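Local coordinates for GTP-binding protein (PDB 2DBY), which binds guanine nucleotide, here GDP, and as a YchF/OLA1-type member of the OBG GTPases is probably a ribosome-binding ATPase, at residues 54-59 with 331-336; 60-65 with 290-295; 282-287 with 299-304; 303-308 with 353-358. All coordinates share one frame; numbering follows the deposited sequence.

The four contacts form two pairs. Contacts 1 and 2 lie far out, each with its centre about 29 Å from the centre of the chain. Both join the part of the chain around helix 48-57 to the C-terminal part. They touch each other through Q54 and P64. Contacts 3 and 4 lie nearer the middle, share G303 and T304, and stay within the C-terminal part. All four are partly buried. Their chemistry differs. Contact 1 uses apolar touches and bridging waters. Contact 2 uses proline rings on carbonyls and one backbone bond. Contact 3 is a paired strand region with a salt bridge. Contact 4 adds to its backbone bonds a salt bridge from a lysine at a helix start.

Contact 1: 54-59 with 331-336; sequences QRTFAK and KLVEAG
R55 touches V333 with the end of its side chain. Its CG lies anti to the backbone N (chi1 173°) and the chain bends at chi3, which brings NH2 to 3.8 Å from V333 CG1. The two side chains cross at about a right angle. A water joins the same region: it donates to V333 O at 2.6 Å, is hydrogen-bonded to T56 OG1 at 2.7 Å and takes a weak bond from R55 NH2. No direct hydrogen bond links the two segments.

T56 is the most covered residue. Its OG1 lies 3.6 Å from V333 CA and also touches both methyls of V333. The hydroxyl has a second partner in A52 O, one turn back in its own helix. The other branch of T56, CG2, comes 3.6 Å from G336 C. G336 is the first residue past the second helix, with phi at 104°. A side chain there would press on the carbonyl O of A335. A second water donates to G336 O at 2.8 Å and makes a weak, long bond to T56 O.

F57 meets L332 at its ring edge. L332 CD2 lies in the ring plane, 3.6 Å from F57 CZ. T56 CG2 lies over one face of this ring, offset toward the rim.

The contact sets the end of helix 48-57, in the GTPase region, against the end of helix 329-335, in the C-terminal region. L332 and V333 also rest on L53 of the first helix. Helix 338-343 completes the setting, with W338 on both F57 and L332, and A341 on L332.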
loop_
_atom_site.group_PDB
_atom_site.type_symbol
_atom_site.label_atom_id
_atom_site.label_comp_id
_atom_site.label_asym_id
_atom_site.label_seq_id
_atom_site.Cartn_x
_atom_site.Cartn_y
_atom_site.Cartn_z
ATOM N N GLN A 54 -24.093 -6.720 2.481
ATOM C CA GLN A 54 -25.174 -6.346 1.600
ATOM C C GLN A 54 -26.349 -7.311 1.758
ATOM O O GLN A 54 -27.483 -6.871 1.802
ATOM C CB GLN A 54 -24.706 -6.335 0.145
ATOM C CG GLN A 54 -25.828 -6.163 -0.876
ATOM C CD GLN A 54 -25.326 -6.274 -2.310
ATOM O OE1 GLN A 54 -24.892 -7.336 -2.739
ATOM N NE2 GLN A 54 -25.376 -5.173 -3.050
ATOM N N ARG A 55 -26.092 -8.615 1.850
ATOM C CA ARG A 55 -27.208 -9.556 2.006
ATOM C C ARG A 55 -27.870 -9.343 3.367
ATOM O O ARG A 55 -29.100 -9.425 3.497
ATOM C CB ARG A 55 -26.750 -11.024 1.891
ATOM C CG ARG A 55 -27.878 -12.004 2.232
ATOM C CD ARG A 55 -27.394 -13.404 2.587
ATOM N NE ARG A 55 -26.622 -13.478 3.830
ATOM C CZ ARG A 55 -27.129 -13.427 5.061
ATOM N NH1 ARG A 55 -28.443 -13.293 5.257
ATOM N NH2 ARG A 55 -26.308 -13.541 6.107
ATOM N N THR A 56 -27.063 -9.062 4.381
ATOM C CA THR A 56 -27.591 -8.833 5.719
ATOM C C THR A 56 -28.572 -7.662 5.767
ATOM O O THR A 56 -29.571 -7.715 6.481
ATOM C CB THR A 56 -26.448 -8.563 6.721
ATOM O OG1 THR A 56 -25.645 -9.743 6.856
ATOM C CG2 THR A 56 -27.002 -8.162 8.095
ATOM N N PHE A 57 -28.310 -6.615 4.990
ATOM C CA PHE A 57 -29.176 -5.445 5.016
ATOM C C PHE A 57 -30.188 -5.328 3.878
ATOM O O PHE A 57 -30.892 -4.329 3.760
ATOM C CB PHE A 57 -28.307 -4.183 5.135
ATOM C CG PHE A 57 -27.597 -4.069 6.464
ATOM C CD1 PHE A 57 -26.262 -4.456 6.615
ATOM C CD2 PHE A 57 -28.285 -3.619 7.584
ATOM C CE1 PHE A 57 -25.625 -4.396 7.868
ATOM C CE2 PHE A 57 -27.664 -3.558 8.839
ATOM C CZ PHE A 57 -26.334 -3.945 8.984
ATOM N N ALA A 58 -30.274 -6.365 3.055
ATOM C CA ALA A 58 -31.213 -6.380 1.953
ATOM C C ALA A 58 -32.568 -6.768 2.517
ATOM O O ALA A 58 -32.674 -7.728 3.276
ATOM C CB ALA A 58 -30.783 -7.391 0.908
ATOM N N LYS A 59 -33.595 -6.013 2.150
ATOM C CA LYS A 59 -34.947 -6.295 2.617
ATOM C C LYS A 59 -35.936 -6.192 1.463
ATOM O O LYS A 59 -35.806 -5.330 0.589
ATOM C CB LYS A 59 -35.319 -5.334 3.747
ATOM C CG LYS A 59 -34.426 -5.481 4.970
ATOM C CD LYS A 59 -34.387 -6.934 5.429
ATOM C CE LYS A 59 -33.268 -7.201 6.422
ATOM N NZ LYS A 59 -33.206 -8.651 6.777
ATOM N N LYS A 331 -19.691 -10.489 13.020
ATOM C CA LYS A 331 -20.662 -10.581 14.107
ATOM C C LYS A 331 -21.930 -9.830 13.713
ATOM O O LYS A 331 -23.030 -10.187 14.145
ATOM C CB LYS A 331 -20.078 -9.999 15.406
ATOM C CG LYS A 331 -18.836 -10.705 15.919
ATOM C CD LYS A 331 -19.031 -12.202 16.104
ATOM C CE LYS A 331 -20.032 -12.538 17.218
ATOM N NZ LYS A 331 -20.212 -14.021 17.365
ATOM N N LEU A 332 -21.797 -8.776 12.908
ATOM C CA LEU A 332 -22.987 -8.062 12.467
ATOM C C LEU A 332 -23.743 -9.005 11.518
ATOM O O LEU A 332 -24.976 -9.092 11.539
ATOM C CB LEU A 332 -22.617 -6.764 11.729
ATOM C CG LEU A 332 -23.772 -5.855 11.296
ATOM C CD1 LEU A 332 -24.680 -5.541 12.512
ATOM C CD2 LEU A 332 -23.193 -4.550 10.703
ATOM N N VAL A 333 -22.998 -9.701 10.665
ATOM C CA VAL A 333 -23.621 -10.636 9.727
ATOM C C VAL A 333 -24.256 -11.800 10.507
ATOM O O VAL A 333 -25.384 -12.209 10.216
ATOM C CB VAL A 333 -22.581 -11.203 8.726
ATOM C CG1 VAL A 333 -23.192 -12.326 7.876
ATOM C CG2 VAL A 333 -22.099 -10.061 7.795
ATOM N N GLU A 334 -23.525 -12.334 11.475
ATOM C CA GLU A 334 -24.043 -13.461 12.258
ATOM C C GLU A 334 -25.320 -13.080 13.005
ATOM O O GLU A 334 -26.250 -13.886 13.111
ATOM C CB GLU A 334 -22.998 -13.958 13.254
ATOM C CG GLU A 334 -23.488 -15.163 14.078
ATOM C CD GLU A 334 -22.416 -15.704 15.000
ATOM O OE1 GLU A 334 -22.668 -16.731 15.675
ATOM O OE2 GLU A 334 -21.317 -15.110 15.052
ATOM N N ALA A 335 -25.368 -11.856 13.527
ATOM C CA ALA A 335 -26.554 -11.391 14.249
ATOM C C ALA A 335 -27.747 -11.142 13.320
ATOM O O ALA A 335 -28.896 -11.409 13.689
ATOM C CB ALA A 335 -26.231 -10.120 15.022
ATOM N N GLY A 336 -27.483 -10.611 12.128
ATOM C CA GLY A 336 -28.541 -10.352 11.171
ATOM C C GLY A 336 -28.961 -8.892 11.029
ATOM O O GLY A 336 -29.927 -8.584 10.336
HETATM O O HOH W 1 -26.914 -11.717 8.222
HETATM O O HOH W 2 -31.349 -6.498 9.232
#

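Contact 2: 60-65 with 290-295; sequences GERVPP and AGEKEV
R62 and E292 bring two flat groups together, a guanidinium and a carboxylate with planes 34° apart. The contact lies at the turn of the beta hairpin of strands 284-290 and 295-301. The carboxylate oxygen OE2 stands oblique to the guanidinium. R62 NH1 is 4.4 Å from E292 OE2, beyond salt-bridge range, so any attraction between the charges is probably loose. The closest touch is made by the arm of R62, with CD 4.0 Å from the same oxygen. The chain of R62 is extended from CG to NE, and it crosses E292 at a slant.

Two weak backbone bonds between G291 and E294 close the turn. A side chain at G291 would collide with K293 NZ as that lysine lies here. Segment 60-65 is the loop that leads from helix 48-57 into strand 66-75, which pairs in parallel with strand 295-301. The contact is therefore where the hairpin joins the sheet of the GTPase region.

P64 is the residue most covered. Its ring sits against backbone carbonyls, with CB 3.1 Å from E292 O and 3.6 Å from G291 O. P64 CG also makes a looser apolar contact with V295 CG2, at 4.3 Å. P65 follows with its own ring, whose CD lies 3.3 Å from K293 O. The carbonyl O of P64 is taken by Q54 NE2. W338 NE1 donates to A290 O, where strand 284-290 enters the turn.

P65 O receives two groups from the hairpin. E294 CA makes a CH contact with it at 3.6 Å, and V295 N donates a fairly straight hydrogen bond to it at 3.1 Å (159° at the hydrogen).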
loop_
_atom_site.group_PDB
_atom_site.type_symbol
_atom_site.label_atom_id
_atom_site.label_comp_id
_atom_site.label_asym_id
_atom_site.label_seq_id
_atom_site.Cartn_x
_atom_site.Cartn_y
_atom_site.Cartn_z
ATOM N N GLY A 60 -36.920 -7.085 1.459
ATOM C CA GLY A 60 -37.903 -7.087 0.394
ATOM C C GLY A 60 -37.200 -7.261 -0.937
ATOM O O GLY A 60 -36.519 -8.263 -1.163
ATOM N N GLU A 61 -37.352 -6.274 -1.815
ATOM C CA GLU A 61 -36.725 -6.316 -3.131
ATOM C C GLU A 61 -35.603 -5.293 -3.198
ATOM O O GLU A 61 -34.964 -5.122 -4.241
ATOM C CB GLU A 61 -37.747 -6.008 -4.220
ATOM C CG GLU A 61 -39.026 -6.812 -4.109
ATOM C CD GLU A 61 -39.838 -6.768 -5.384
ATOM O OE1 GLU A 61 -39.417 -7.410 -6.374
ATOM O OE2 GLU A 61 -40.888 -6.086 -5.397
ATOM N N ARG A 62 -35.375 -4.611 -2.080
ATOM C CA ARG A 62 -34.332 -3.605 -2.001
ATOM C C ARG A 62 -33.018 -4.233 -1.536
ATOM O O ARG A 62 -32.992 -5.083 -0.639
ATOM C CB ARG A 62 -34.742 -2.490 -1.035
ATOM C CG ARG A 62 -36.067 -1.822 -1.379
ATOM C CD ARG A 62 -36.361 -0.640 -0.460
ATOM N NE ARG A 62 -37.692 -0.080 -0.707
ATOM C CZ ARG A 62 -38.217 0.955 -0.052
ATOM N NH1 ARG A 62 -37.527 1.567 0.906
ATOM N NH2 ARG A 62 -39.440 1.378 -0.356
ATOM N N VAL A 63 -31.933 -3.814 -2.168
ATOM C CA VAL A 63 -30.598 -4.296 -1.828
ATOM C C VAL A 63 -29.698 -3.060 -1.844
ATOM O O VAL A 63 -29.681 -2.303 -2.812
ATOM C CB VAL A 63 -30.124 -5.369 -2.852
ATOM C CG1 VAL A 63 -30.574 -4.996 -4.246
ATOM C CG2 VAL A 63 -28.612 -5.516 -2.812
ATOM N N PRO A 64 -28.970 -2.815 -0.746
ATOM C CA PRO A 64 -28.111 -1.635 -0.743
ATOM C C PRO A 64 -26.908 -1.788 -1.658
ATOM O O PRO A 64 -26.325 -2.870 -1.773
ATOM C CB PRO A 64 -27.711 -1.496 0.721
ATOM C CG PRO A 64 -27.690 -2.925 1.189
ATOM C CD PRO A 64 -28.940 -3.496 0.558
ATOM N N PRO A 65 -26.543 -0.704 -2.347
ATOM C CA PRO A 65 -25.393 -0.744 -3.246
ATOM C C PRO A 65 -24.135 -0.893 -2.380
ATOM O O PRO A 65 -24.136 -0.511 -1.199
ATOM C CB PRO A 65 -25.433 0.627 -3.922
ATOM C CG PRO A 65 -26.859 1.065 -3.787
ATOM C CD PRO A 65 -27.224 0.602 -2.413
ATOM N N ALA A 290 -22.355 0.288 7.259
ATOM C CA ALA A 290 -23.324 -0.608 6.647
ATOM C C ALA A 290 -24.739 -0.382 7.154
ATOM O O ALA A 290 -24.960 -0.205 8.349
ATOM C CB ALA A 290 -22.914 -2.053 6.897
ATOM N N GLY A 291 -25.673 -0.404 6.213
ATOM C CA GLY A 291 -27.073 -0.194 6.522
ATOM C C GLY A 291 -27.906 -0.422 5.279
ATOM O O GLY A 291 -27.388 -0.734 4.208
ATOM N N GLU A 292 -29.214 -0.237 5.402
ATOM C CA GLU A 292 -30.105 -0.471 4.266
ATOM C C GLU A 292 -29.819 0.400 3.056
ATOM O O GLU A 292 -30.101 0.006 1.921
ATOM C CB GLU A 292 -31.561 -0.268 4.683
ATOM C CG GLU A 292 -32.511 -1.218 3.980
ATOM C CD GLU A 292 -33.978 -0.868 4.178
ATOM O OE1 GLU A 292 -34.363 -0.510 5.316
ATOM O OE2 GLU A 292 -34.745 -0.961 3.189
ATOM N N LYS A 293 -29.268 1.588 3.277
ATOM C CA LYS A 293 -29.002 2.465 2.147
ATOM C C LYS A 293 -27.689 2.223 1.423
ATOM O O LYS A 293 -27.584 2.508 0.231
ATOM C CB LYS A 293 -29.056 3.931 2.584
ATOM C CG LYS A 293 -28.663 4.159 4.030
ATOM C CD LYS A 293 -27.323 3.524 4.373
ATOM C CE LYS A 293 -27.230 3.284 5.862
ATOM N NZ LYS A 293 -28.420 2.515 6.325
ATOM N N GLU A 294 -26.693 1.692 2.121
ATOM C CA GLU A 294 -25.394 1.496 1.478
ATOM C C GLU A 294 -24.446 0.719 2.371
ATOM O O GLU A 294 -24.561 0.771 3.586
ATOM C CB GLU A 294 -24.775 2.876 1.184
ATOM C CG GLU A 294 -23.399 2.863 0.513
ATOM C CD GLU A 294 -22.778 4.256 0.391
ATOM O OE1 GLU A 294 -22.269 4.778 1.400
ATOM O OE2 GLU A 294 -22.808 4.827 -0.722
ATOM N N VAL A 295 -23.500 0.007 1.759
ATOM C CA VAL A 295 -22.473 -0.718 2.515
ATOM C C VAL A 295 -21.198 -0.215 1.845
ATOM O O VAL A 295 -21.058 -0.333 0.639
ATOM C CB VAL A 295 -22.579 -2.244 2.337
ATOM C CG1 VAL A 295 -21.344 -2.928 2.923
ATOM C CG2 VAL A 295 -23.814 -2.753 3.053
#

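Contact 3: 282-287 with 299-304; sequences LDLLTF and TVRRGT
L285 and V300 form a hydrogen-bonded antiparallel pair: L285 N donates to V300 O at 3.0 Å and V300 N to L285 O at 3.2 Å. L284 with R301 and T286 with T299 are the non-hydrogen-bonded pairs beside it. The strand segments run 141° apart. R302 N adds a bond to D283 O at 2.9 Å. D283 has positive phi and closes the preceding helix in a Schellman motif. A type II turn from R301 to T304 ends the other segment.

D283 OD2 and R302 NH1 form a salt bridge at 3.1 Å. The approach is bent, with the donor well above the carboxylate plane. A water donates to D283 OD1 and R302 O.

With CG between the backbone N and the carbonyl carbon (chi1 55°), L285 sets CD2 over the centre of the R302 guanidinium, 4.0 Å above its plane, and CD1 on V300 CG2 at a tight 3.5 Å. L284 O sits at the guanidinium edge. V300 CG1 meets the edge of the F287 ring at CE2, 3.8 Å away. With an alanine in place of L285, V300 CG2 would probably lose its close neighbour and R302 would be freer to turn.

This hairpin extends the GTPase sheet, because strand 295-301 also pairs with strand 66-75. T299 OG1 bonds to T69 and Y279. F287 packs on A309 and I313 of helix 306-313.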
loop_
_atom_site.group_PDB
_atom_site.type_symbol
_atom_site.label_atom_id
_atom_site.label_comp_id
_atom_site.label_asym_id
_atom_site.label_seq_id
_atom_site.Cartn_x
_atom_site.Cartn_y
_atom_site.Cartn_z
ATOM N N LEU A 282 1.483 -0.389 2.726
ATOM C CA LEU A 282 1.101 0.921 3.244
ATOM C C LEU A 282 0.551 0.822 4.679
ATOM O O LEU A 282 0.163 1.836 5.270
ATOM C CB LEU A 282 0.061 1.582 2.321
ATOM C CG LEU A 282 0.565 1.927 0.908
ATOM C CD1 LEU A 282 -0.586 2.399 0.002
ATOM C CD2 LEU A 282 1.631 2.988 1.010
ATOM N N ASP A 283 0.534 -0.396 5.219
ATOM C CA ASP A 283 0.041 -0.689 6.579
ATOM C C ASP A 283 -1.388 -0.200 6.778
ATOM O O ASP A 283 -1.701 0.468 7.762
ATOM C CB ASP A 283 0.938 -0.025 7.620
ATOM C CG ASP A 283 0.776 -0.629 9.007
ATOM O OD1 ASP A 283 1.204 0.024 9.981
ATOM O OD2 ASP A 283 0.237 -1.757 9.129
ATOM N N LEU A 284 -2.265 -0.567 5.853
ATOM C CA LEU A 284 -3.640 -0.099 5.911
ATOM C C LEU A 284 -4.627 -1.152 6.372
ATOM O O LEU A 284 -4.333 -2.350 6.360
ATOM C CB LEU A 284 -4.055 0.383 4.526
ATOM C CG LEU A 284 -3.119 1.418 3.907
ATOM C CD1 LEU A 284 -3.564 1.686 2.473
ATOM C CD2 LEU A 284 -3.142 2.697 4.752
ATOM N N LEU A 285 -5.800 -0.687 6.790
ATOM C CA LEU A 285 -6.877 -1.594 7.192
ATOM C C LEU A 285 -8.190 -1.024 6.687
ATOM O O LEU A 285 -8.307 0.178 6.411
ATOM C CB LEU A 285 -6.894 -1.817 8.716
ATOM C CG LEU A 285 -6.963 -0.673 9.723
ATOM C CD1 LEU A 285 -8.408 -0.212 9.884
ATOM C CD2 LEU A 285 -6.405 -1.163 11.077
ATOM N N THR A 286 -9.171 -1.907 6.525
ATOM C CA THR A 286 -10.483 -1.542 6.040
ATOM C C THR A 286 -11.517 -1.542 7.161
ATOM O O THR A 286 -11.513 -2.458 7.982
ATOM C CB THR A 286 -10.998 -2.591 5.012
ATOM O OG1 THR A 286 -10.077 -2.686 3.914
ATOM C CG2 THR A 286 -12.391 -2.221 4.506
ATOM N N PHE A 287 -12.364 -0.510 7.223
ATOM C CA PHE A 287 -13.491 -0.546 8.170
ATOM C C PHE A 287 -14.713 -0.265 7.295
ATOM O O PHE A 287 -14.574 0.264 6.172
ATOM C CB PHE A 287 -13.345 0.451 9.347
ATOM C CG PHE A 287 -13.595 1.894 9.004
ATOM C CD1 PHE A 287 -14.896 2.388 8.885
ATOM C CD2 PHE A 287 -12.526 2.778 8.852
ATOM C CE1 PHE A 287 -15.130 3.742 8.622
ATOM C CE2 PHE A 287 -12.753 4.124 8.590
ATOM C CZ PHE A 287 -14.052 4.611 8.474
ATOM N N THR A 299 -10.809 3.164 4.197
ATOM C CA THR A 299 -9.412 2.819 4.480
ATOM C C THR A 299 -8.715 3.841 5.379
ATOM O O THR A 299 -8.835 5.041 5.163
ATOM C CB THR A 299 -8.604 2.765 3.157
ATOM O OG1 THR A 299 -9.153 1.752 2.314
ATOM C CG2 THR A 299 -7.125 2.462 3.418
ATOM N N VAL A 300 -8.031 3.339 6.399
ATOM C CA VAL A 300 -7.238 4.161 7.307
ATOM C C VAL A 300 -5.957 3.415 7.632
ATOM O O VAL A 300 -5.878 2.190 7.497
ATOM C CB VAL A 300 -7.957 4.465 8.649
ATOM C CG1 VAL A 300 -9.168 5.332 8.394
ATOM C CG2 VAL A 300 -8.320 3.201 9.356
ATOM N N ARG A 301 -4.942 4.151 8.069
ATOM C CA ARG A 301 -3.679 3.533 8.444
ATOM C C ARG A 301 -3.839 2.788 9.769
ATOM O O ARG A 301 -4.594 3.209 10.650
ATOM C CB ARG A 301 -2.609 4.629 8.575
ATOM C CG ARG A 301 -2.402 5.419 7.298
ATOM C CD ARG A 301 -1.622 6.703 7.549
ATOM N NE ARG A 301 -1.162 7.296 6.299
ATOM C CZ ARG A 301 -0.449 8.417 6.216
ATOM N NH1 ARG A 301 -0.116 9.079 7.318
ATOM N NH2 ARG A 301 -0.055 8.869 5.032
ATOM N N ARG A 302 -3.157 1.667 9.910
ATOM C CA ARG A 302 -3.219 0.921 11.151
ATOM C C ARG A 302 -2.746 1.862 12.260
ATOM O O ARG A 302 -1.715 2.530 12.120
ATOM C CB ARG A 302 -2.317 -0.315 11.066
ATOM C CG ARG A 302 -2.199 -1.106 12.373
ATOM C CD ARG A 302 -1.658 -2.519 12.133
ATOM N NE ARG A 302 -2.705 -3.447 11.686
ATOM C CZ ARG A 302 -3.195 -3.514 10.448
ATOM N NH1 ARG A 302 -2.733 -2.712 9.496
ATOM N NH2 ARG A 302 -4.163 -4.383 10.163
ATOM N N GLY A 303 -3.516 1.934 13.345
ATOM C CA GLY A 303 -3.161 2.806 14.451
ATOM C C GLY A 303 -4.138 3.959 14.589
ATOM O O GLY A 303 -4.203 4.610 15.634
ATOM N N THR A 304 -4.898 4.202 13.527
ATOM C CA THR A 304 -5.901 5.262 13.481
ATOM C C THR A 304 -7.013 5.005 14.508
ATOM O O THR A 304 -7.559 3.900 14.582
ATOM C CB THR A 304 -6.531 5.350 12.063
ATOM O OG1 THR A 304 -5.508 5.654 11.101
ATOM C CG2 THR A 304 -7.614 6.438 12.007
HETATM O O HOH W 3 0.375 2.619 10.208
#

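Contact 4: 303-308 with 353-358; sequences GTKAPR and DYEVQD
K305 and E355 meet in a salt bridge, with NZ 3.0 Å from OE2. K305 is at the N-cap position of helix 306-313, and a single backbone bridge pairs the same two residues. Both segments belong to the C-terminal region, whose sequence is consistent with a TGS-type, ubiquitin-like fold.

K305 has the most surface covered. Its chain bends at chi2 (-72°), which carries its end alongside E355, where CD rests 3.6 Å from E355 CG. NZ then serves two acceptors. It uses the anti lone pair of E355 OE2, and it also reaches D353 O at 3.2 Å from above the carbonyl plane. A methionine in its place would probably leave the E355 carboxylate without its charge mate and D353 O without this donor.

Beside the lysine, the backbones are joined directly. A306 N, in the first turn of the helix, donates to Y354 O at 2.8 Å through a bent bond (137°). K305 CA makes a CH contact with the same oxygen. A306 CB lies at the edge of the Y354 ring, whose hydroxyl bonds to D360.

V356 follows E355. V356 CG2 comes to 3.8 Å from T304 O, and the side chain also packs on L285 and F287 of strand 284-290. V356 N donates to T304 O at 3.0 Å. A water donates to T304 O and V356 O and accepts from G303 N at 2.9 Å.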
loop_
_atom_site.group_PDB
_atom_site.type_symbol
_atom_site.label_atom_id
_atom_site.label_comp_id
_atom_site.label_asym_id
_atom_site.label_seq_id
_atom_site.Cartn_x
_atom_site.Cartn_y
_atom_site.Cartn_z
ATOM N N GLY A 303 -3.516 1.934 13.345
ATOM C CA GLY A 303 -3.161 2.806 14.451
ATOM C C GLY A 303 -4.138 3.959 14.589
ATOM O O GLY A 303 -4.203 4.610 15.634
ATOM N N THR A 304 -4.898 4.202 13.527
ATOM C CA THR A 304 -5.901 5.262 13.481
ATOM C C THR A 304 -7.013 5.005 14.508
ATOM O O THR A 304 -7.559 3.900 14.582
ATOM C CB THR A 304 -6.531 5.350 12.063
ATOM O OG1 THR A 304 -5.508 5.654 11.101
ATOM C CG2 THR A 304 -7.614 6.438 12.007
ATOM N N LYS A 305 -7.330 6.026 15.302
ATOM C CA LYS A 305 -8.374 5.936 16.335
ATOM C C LYS A 305 -9.751 6.237 15.767
ATOM O O LYS A 305 -9.882 6.798 14.678
ATOM C CB LYS A 305 -8.117 6.936 17.460
ATOM C CG LYS A 305 -6.715 6.949 17.998
ATOM C CD LYS A 305 -6.417 5.733 18.817
ATOM C CE LYS A 305 -5.252 6.022 19.760
ATOM N NZ LYS A 305 -4.969 4.856 20.630
ATOM N N ALA A 306 -10.777 5.910 16.548
ATOM C CA ALA A 306 -12.163 6.101 16.130
ATOM C C ALA A 306 -12.489 7.501 15.599
ATOM O O ALA A 306 -13.150 7.636 14.580
ATOM C CB ALA A 306 -13.096 5.732 17.284
ATOM N N PRO A 307 -12.033 8.567 16.293
ATOM C CA PRO A 307 -12.312 9.934 15.837
ATOM C C PRO A 307 -11.773 10.238 14.443
ATOM O O PRO A 307 -12.472 10.812 13.609
ATOM C CB PRO A 307 -11.642 10.804 16.906
ATOM C CG PRO A 307 -11.690 9.927 18.136
ATOM C CD PRO A 307 -11.334 8.570 17.590
ATOM N N ARG A 308 -10.518 9.873 14.191
ATOM C CA ARG A 308 -9.941 10.127 12.883
ATOM C C ARG A 308 -10.650 9.259 11.863
ATOM O O ARG A 308 -10.910 9.689 10.741
ATOM C CB ARG A 308 -8.448 9.825 12.872
ATOM C CG ARG A 308 -7.807 10.032 11.501
ATOM C CD ARG A 308 -6.306 9.912 11.608
ATOM N NE ARG A 308 -5.737 11.061 12.307
ATOM C CZ ARG A 308 -4.572 11.048 12.949
ATOM N NH1 ARG A 308 -3.847 9.934 12.990
ATOM N NH2 ARG A 308 -4.124 12.153 13.534
ATOM N N ASP A 353 -10.263 6.856 22.247
ATOM C CA ASP A 353 -9.019 6.105 22.443
ATOM C C ASP A 353 -8.982 4.777 21.678
ATOM O O ASP A 353 -7.949 4.104 21.622
ATOM C CB ASP A 353 -8.873 5.785 23.923
ATOM C CG ASP A 353 -10.050 4.951 24.448
ATOM O OD1 ASP A 353 -11.210 5.414 24.331
ATOM O OD2 ASP A 353 -9.818 3.834 24.963
ATOM N N TYR A 354 -10.118 4.390 21.110
ATOM C CA TYR A 354 -10.220 3.119 20.396
ATOM C C TYR A 354 -9.483 3.070 19.059
ATOM O O TYR A 354 -9.718 3.909 18.193
ATOM C CB TYR A 354 -11.694 2.789 20.157
ATOM C CG TYR A 354 -11.889 1.513 19.400
ATOM C CD1 TYR A 354 -11.521 0.289 19.962
ATOM C CD2 TYR A 354 -12.417 1.518 18.106
ATOM C CE1 TYR A 354 -11.671 -0.897 19.264
ATOM C CE2 TYR A 354 -12.575 0.330 17.389
ATOM C CZ TYR A 354 -12.197 -0.873 17.977
ATOM O OH TYR A 354 -12.336 -2.056 17.294
ATOM N N GLU A 355 -8.587 2.094 18.905
ATOM C CA GLU A 355 -7.872 1.914 17.647
ATOM C C GLU A 355 -8.726 0.994 16.769
ATOM O O GLU A 355 -9.049 -0.139 17.162
ATOM C CB GLU A 355 -6.488 1.295 17.890
ATOM C CG GLU A 355 -5.426 2.343 18.231
ATOM C CD GLU A 355 -4.133 1.752 18.765
ATOM O OE1 GLU A 355 -3.641 0.755 18.195
ATOM O OE2 GLU A 355 -3.602 2.298 19.755
ATOM N N VAL A 356 -9.093 1.481 15.585
ATOM C CA VAL A 356 -9.924 0.702 14.673
ATOM C C VAL A 356 -9.231 -0.580 14.242
ATOM O O VAL A 356 -8.016 -0.613 14.033
ATOM C CB VAL A 356 -10.301 1.520 13.430
ATOM C CG1 VAL A 356 -11.153 0.673 12.485
ATOM C CG2 VAL A 356 -11.081 2.762 13.849
ATOM N N GLN A 357 -10.006 -1.645 14.103
ATOM C CA GLN A 357 -9.440 -2.922 13.699
ATOM C C GLN A 357 -9.981 -3.270 12.322
ATOM O O GLN A 357 -11.087 -2.882 11.975
ATOM C CB GLN A 357 -9.831 -4.011 14.707
ATOM C CG GLN A 357 -9.230 -3.809 16.093
ATOM C CD GLN A 357 -9.811 -4.780 17.118
ATOM O OE1 GLN A 357 -10.904 -4.565 17.650
ATOM N NE2 GLN A 357 -9.089 -5.866 17.379
ATOM N N ASP A 358 -9.196 -3.993 11.535
ATOM C CA ASP A 358 -9.652 -4.360 10.215
ATOM C C ASP A 358 -10.967 -5.146 10.353
ATOM O O ASP A 358 -11.098 -6.008 11.228
ATOM C CB ASP A 358 -8.605 -5.225 9.527
ATOM C CG ASP A 358 -8.947 -5.495 8.097
ATOM O OD1 ASP A 358 -9.615 -6.514 7.813
ATOM O OD2 ASP A 358 -8.552 -4.670 7.259
HETATM O O HOH W 4 -6.307 1.447 13.730
#